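PDB 2WJI: Fe(2+) transporter FeoB from Methanocaldococcus jannaschii, which probably transports ferrous iron across the cell membrane in a GTP-driven uptake system, its N-terminal G domain, the part described here, binding GTP and GDP. Local coordinates for residues D83-I88 with A109-A114; V89-L94 with N116-A121. All blocks are in the same frame, centred on the assembly; numbering follows the deposited sequence.

Interaction 1: D83-I88 with A109-A114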
# COMPACT_ATOMS: atom_id res chain seq x y z
N ASP A 83 -5.56 -11.12 -2.43
CA ASP A 83 -4.84 -11.91 -1.43
C ASP A 83 -4.22 -11.01 -0.36
O ASP A 83 -4.08 -11.40 0.80
CB ASP A 83 -3.75 -12.75 -2.10
CG ASP A 83 -4.32 -13.81 -3.03
OD1 ASP A 83 -5.15 -14.63 -2.57
OD2 ASP A 83 -3.93 -13.83 -4.21
N LEU A 84 -3.84 -9.80 -0.75
CA LEU A 84 -3.27 -8.85 0.20
C LEU A 84 -3.66 -7.44 -0.20
O LEU A 84 -3.60 -7.08 -1.38
CB LEU A 84 -1.74 -8.98 0.27
CG LEU A 84 -0.98 -8.00 1.17
CD1 LEU A 84 -1.43 -8.14 2.62
CD2 LEU A 84 0.55 -8.17 1.08
N VAL A 85 -4.06 -6.64 0.78
CA VAL A 85 -4.25 -5.21 0.55
C VAL A 85 -3.07 -4.49 1.18
O VAL A 85 -2.85 -4.61 2.39
CB VAL A 85 -5.59 -4.70 1.13
CG1 VAL A 85 -5.67 -3.18 1.07
CG2 VAL A 85 -6.77 -5.33 0.39
N VAL A 86 -2.30 -3.79 0.36
CA VAL A 86 -1.17 -3.02 0.86
C VAL A 86 -1.64 -1.59 1.08
O VAL A 86 -1.82 -0.82 0.13
CB VAL A 86 0.04 -3.06 -0.11
CG1 VAL A 86 1.17 -2.21 0.42
CG2 VAL A 86 0.54 -4.49 -0.31
N ASN A 87 -1.86 -1.23 2.34
CA ASN A 87 -2.37 0.09 2.68
C ASN A 87 -1.18 1.04 2.82
O ASN A 87 -0.39 0.95 3.78
CB ASN A 87 -3.22 0.02 3.95
CG ASN A 87 -3.79 1.38 4.37
OD1 ASN A 87 -3.96 2.30 3.55
ND2 ASN A 87 -4.10 1.49 5.65
N ILE A 88 -1.04 1.92 1.84
CA ILE A 88 0.07 2.87 1.84
C ILE A 88 -0.34 4.11 2.61
O ILE A 88 -1.38 4.71 2.33
CB ILE A 88 0.49 3.25 0.41
CG1 ILE A 88 0.99 1.99 -0.31
CG2 ILE A 88 1.57 4.34 0.45
CD1 ILE A 88 0.97 2.09 -1.82
N ALA A 109 -10.23 -7.28 5.39
CA ALA A 109 -9.17 -7.37 4.40
C ALA A 109 -7.88 -7.90 5.03
O ALA A 109 -7.55 -7.53 6.16
CB ALA A 109 -8.93 -6.01 3.76
N ASN A 110 -7.19 -8.79 4.32
CA ASN A 110 -5.84 -9.20 4.69
C ASN A 110 -4.90 -8.03 4.43
O ASN A 110 -4.63 -7.69 3.29
CB ASN A 110 -5.40 -10.41 3.88
CG ASN A 110 -4.11 -11.02 4.41
OD1 ASN A 110 -3.77 -10.85 5.58
ND2 ASN A 110 -3.40 -11.74 3.55
N LEU A 111 -4.39 -7.43 5.50
CA LEU A 111 -3.82 -6.10 5.38
C LEU A 111 -2.34 -6.04 5.73
O LEU A 111 -1.86 -6.80 6.58
CB LEU A 111 -4.61 -5.14 6.27
CG LEU A 111 -4.39 -3.64 6.08
CD1 LEU A 111 -4.80 -3.20 4.68
CD2 LEU A 111 -5.17 -2.89 7.14
N LEU A 112 -1.64 -5.13 5.07
CA LEU A 112 -0.23 -4.86 5.32
C LEU A 112 -0.00 -3.37 5.13
O LEU A 112 -0.44 -2.78 4.13
CB LEU A 112 0.66 -5.63 4.36
CG LEU A 112 2.14 -5.24 4.39
CD1 LEU A 112 2.69 -5.43 5.79
CD2 LEU A 112 2.95 -6.06 3.39
N LEU A 113 0.69 -2.75 6.07
CA LEU A 113 0.85 -1.30 6.08
C LEU A 113 2.22 -0.90 5.54
O LEU A 113 3.25 -1.30 6.08
CB LEU A 113 0.66 -0.78 7.50
CG LEU A 113 -0.24 0.44 7.66
CD1 LEU A 113 -1.52 0.22 6.89
CD2 LEU A 113 -0.53 0.70 9.13
N ALA A 114 2.23 -0.13 4.46
CA ALA A 114 3.45 0.45 3.93
C ALA A 114 3.51 1.92 4.34
O ALA A 114 2.71 2.74 3.88
CB ALA A 114 3.50 0.30 2.42
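With CG anti to the backbone N in both residues (chi1 177° in Leu-84, 171° in Leu-112), the two leucines reach out on the same side of the sheet and meet at a slant. CD1 of Leu-84 rests against CB of Leu-112 at 3.7 Å, and the CD2 methyls of the pair come within 3.9 Å of each other. Asn-110, whose chi1 of -170° swings its amide back along the neighbouring chain, donates from ND2 to Asp-83 O at 2.9 Å, with the carbonyl nearly in the plane of the amide; the same nitrogen also serves Ala-162 O. Beyond this side-chain bond the strands run parallel, with main-chain bonds from Val-85 N to Asn-110 O (2.8 Å), Leu-112 N to Val-85 O, Asn-87 N to Leu-112 O and Ala-114 N to Asn-87 O. On the face carrying Val-85 and Leu-111, CD1 of Leu-111 packs on CG1 of Val-85 at 3.7 Å and also on CB of Asn-87, beneath helix 94-106. On the other face CB of Ala-114 lies against both CG1 of Val-86 (4.0 Å) and CG1 of Ile-88, while helix 152-162 packs on Leu-84 and Leu-112. These neighbouring parallel strands, joined through helix 94-106, form a beta-alpha-beta crossover in the core of the P-loop GTPase fold.

Interaction 2: V89-L94 with N116-A121. With GNP (phosphoaminophosphonic acid-guanylate ester), chain C.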
# COMPACT_ATOMS: atom_id res chain seq x y z
N VAL A 89 0.47 4.47 3.60
CA VAL A 89 0.18 5.60 4.47
C VAL A 89 1.35 6.58 4.52
O VAL A 89 2.52 6.18 4.41
CB VAL A 89 -0.18 5.11 5.89
CG1 VAL A 89 -1.26 4.03 5.83
CG2 VAL A 89 1.04 4.59 6.60
N ASP A 90 1.04 7.86 4.68
CA ASP A 90 2.05 8.91 4.75
C ASP A 90 2.51 9.04 6.19
O ASP A 90 1.71 9.33 7.08
CB ASP A 90 1.46 10.23 4.24
CG ASP A 90 2.48 11.38 4.22
OD1 ASP A 90 3.60 11.24 4.77
OD2 ASP A 90 2.14 12.44 3.65
N ALA A 91 3.80 8.80 6.43
CA ALA A 91 4.36 8.87 7.78
C ALA A 91 4.17 10.24 8.41
O ALA A 91 4.18 10.36 9.64
CB ALA A 91 5.83 8.50 7.77
N THR A 92 4.01 11.28 7.59
CA THR A 92 3.87 12.64 8.12
C THR A 92 2.41 13.08 8.31
O THR A 92 2.15 14.23 8.67
CB THR A 92 4.60 13.70 7.26
OG1 THR A 92 3.97 13.81 5.98
CG2 THR A 92 6.07 13.32 7.09
N ALA A 93 1.47 12.18 8.05
CA ALA A 93 0.06 12.49 8.28
C ALA A 93 -0.69 11.25 8.74
O ALA A 93 -1.66 10.83 8.12
CB ALA A 93 -0.59 13.07 7.02
N LEU A 94 -0.22 10.67 9.84
CA LEU A 94 -0.70 9.35 10.25
C LEU A 94 -2.18 9.34 10.61
O LEU A 94 -2.93 8.51 10.12
CB LEU A 94 0.14 8.82 11.41
CG LEU A 94 0.67 7.41 11.19
CD1 LEU A 94 1.34 7.34 9.83
CD2 LEU A 94 1.65 7.03 12.30
N ASN A 116 5.12 5.16 4.14
CA ASN A 116 5.94 5.88 3.18
C ASN A 116 6.37 7.27 3.65
O ASN A 116 5.88 7.78 4.66
CB ASN A 116 5.19 5.98 1.85
CG ASN A 116 6.11 6.24 0.68
OD1 ASN A 116 7.27 5.84 0.69
ND2 ASN A 116 5.59 6.89 -0.36
N LYS A 117 7.30 7.86 2.91
CA LYS A 117 7.81 9.19 3.17
C LYS A 117 8.54 9.28 4.51
O LYS A 117 8.48 10.30 5.20
CB LYS A 117 6.68 10.23 3.09
CG LYS A 117 5.91 10.18 1.77
CD LYS A 117 4.99 11.40 1.60
CE LYS A 117 4.33 11.38 0.23
NZ LYS A 117 3.60 12.64 -0.08
N MET A 118 9.24 8.21 4.88
CA MET A 118 9.98 8.19 6.14
C MET A 118 11.08 9.23 6.11
O MET A 118 11.46 9.77 7.15
CB MET A 118 10.57 6.80 6.43
CG MET A 118 9.54 5.74 6.79
SD MET A 118 8.79 5.97 8.42
CE MET A 118 10.18 5.56 9.48
N ASP A 119 11.60 9.52 4.93
CA ASP A 119 12.64 10.54 4.79
C ASP A 119 12.07 11.94 5.12
O ASP A 119 12.76 12.77 5.73
CB ASP A 119 13.22 10.53 3.38
CG ASP A 119 12.19 10.86 2.31
OD1 ASP A 119 12.41 11.81 1.53
OD2 ASP A 119 11.14 10.18 2.26
N LEU A 120 10.83 12.19 4.72
CA LEU A 120 10.18 13.46 5.05
C LEU A 120 9.99 13.57 6.56
O LEU A 120 10.31 14.59 7.16
CB LEU A 120 8.85 13.61 4.30
CG LEU A 120 8.21 15.00 4.29
CD1 LEU A 120 9.21 16.04 3.79
CD2 LEU A 120 6.94 15.02 3.44
N ALA A 121 9.46 12.51 7.17
CA ALA A 121 9.29 12.48 8.62
C ALA A 121 10.60 12.79 9.33
O ALA A 121 10.65 13.64 10.22
CB ALA A 121 8.75 11.14 9.06
PG GNP C . -2.64 10.02 -6.32
O1G GNP C . -2.70 8.89 -7.30
O2G GNP C . -3.59 9.86 -5.15
O3G GNP C . -2.92 11.21 -7.19
N3B GNP C . -1.15 10.18 -5.74
PB GNP C . -0.11 9.02 -5.37
O1B GNP C . -0.54 8.34 -4.14
O2B GNP C . 0.06 8.16 -6.54
O3A GNP C . 1.26 9.67 -5.07
PA GNP C . 2.50 9.73 -5.99
O1A GNP C . 3.23 8.44 -5.89
O2A GNP C . 2.15 10.18 -7.36
O5' GNP C . 3.42 10.81 -5.35
C5' GNP C . 2.83 11.92 -4.68
C4' GNP C . 3.92 12.89 -4.25
O4' GNP C . 4.61 12.40 -3.07
C3' GNP C . 4.99 13.15 -5.30
O3' GNP C . 5.44 14.50 -5.19
C2' GNP C . 6.09 12.20 -4.88
O2' GNP C . 7.36 12.66 -5.29
C1' GNP C . 5.99 12.31 -3.37
N9 GNP C . 6.57 11.14 -2.72
C8 GNP C . 6.33 9.82 -3.02
N7 GNP C . 7.01 9.00 -2.27
C5 GNP C . 7.75 9.83 -1.43
C6 GNP C . 8.68 9.50 -0.41
O6 GNP C . 9.04 8.38 -0.02
N1 GNP C . 9.21 10.64 0.20
C2 GNP C . 8.89 11.94 -0.14
N2 GNP C . 9.50 12.91 0.56
N3 GNP C . 8.02 12.25 -1.10
C4 GNP C . 7.49 11.15 -1.70
O HOH W 1 3.15 14.31 1.79
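The aliphatic chain of Lys-117 is sandwiched between two flat groups, one face of the guanine and one face of the Asp-90 carboxylate. CG of Lys-117 lies 3.6 Å from C6 of the GNP base, and CD lies 3.5 Å from OD1 of Asp-90. On the opposite face of that carboxylate, Thr-92 donates twice to OD1, from its backbone N at 2.8 Å, which closes an Asx turn, and from its hydroxyl. Extended beyond CG, the lysine delivers NZ to the ribose, where it donates to O4' of GNP at 3.2 Å; it also bonds Asn-13 O, and a water bridges it to OD2 of Asp-90. These partners probably hold the ammonium group in place beside the carboxylate.

Asp-119 takes the N1 and N2 side of the base: its OD2 accepts from N1 of GNP at 2.9 Å, almost straight (177°), and its OD1 from N2 at 3.3 Å. Asn-116 stands by the O6 and N7 side, with ND2 3.2 Å from N7 of GNP, but its amide is held by Val-14 O and Ala-146 N. Together Asn-116, Lys-117 and Asp-119 form the NKxD (G4) motif that recognises guanine.

On the side of the turn, CG2 of Thr-92 sits 3.5 Å from Ala-121 N and packs on Leu-120, a residue that also borders the base, while CB of Ala-91 meets SD of Met-118 and CB of Ala-121. Backbone bonds from Asn-116 N to Val-89 O and from Ala-91 N to Asn-116 O carry the parallel pairing to the strand ends. There the turn from Asp-90 to Ala-93 leads into helix 94-106 and packs against the start of helix 118-123, which follows strand 111-116.

Interactions 1 and 2 follow each other along the same pair of neighbouring parallel strands, 84-90 and 111-116, with centres about 17 Å apart. Their segments alternate in the chain: 83-88 runs directly into 89-94, helix 94-106 crosses over, and 109-114 is followed after one residue by 116-121. Where they meet, Val-89 N and Ala-114 O, 2.8 Å apart, probably form a hydrogen bond that continues the pairing, and CG2 of Ile-88 packs near CB of Asn-116. Interaction 1 is thus buried near the domain centre; interaction 2 lies at the C-terminal ends of the same strands, where segment 116-121 binds the guanine and ribose and the turn after strand 84-90 packs against it.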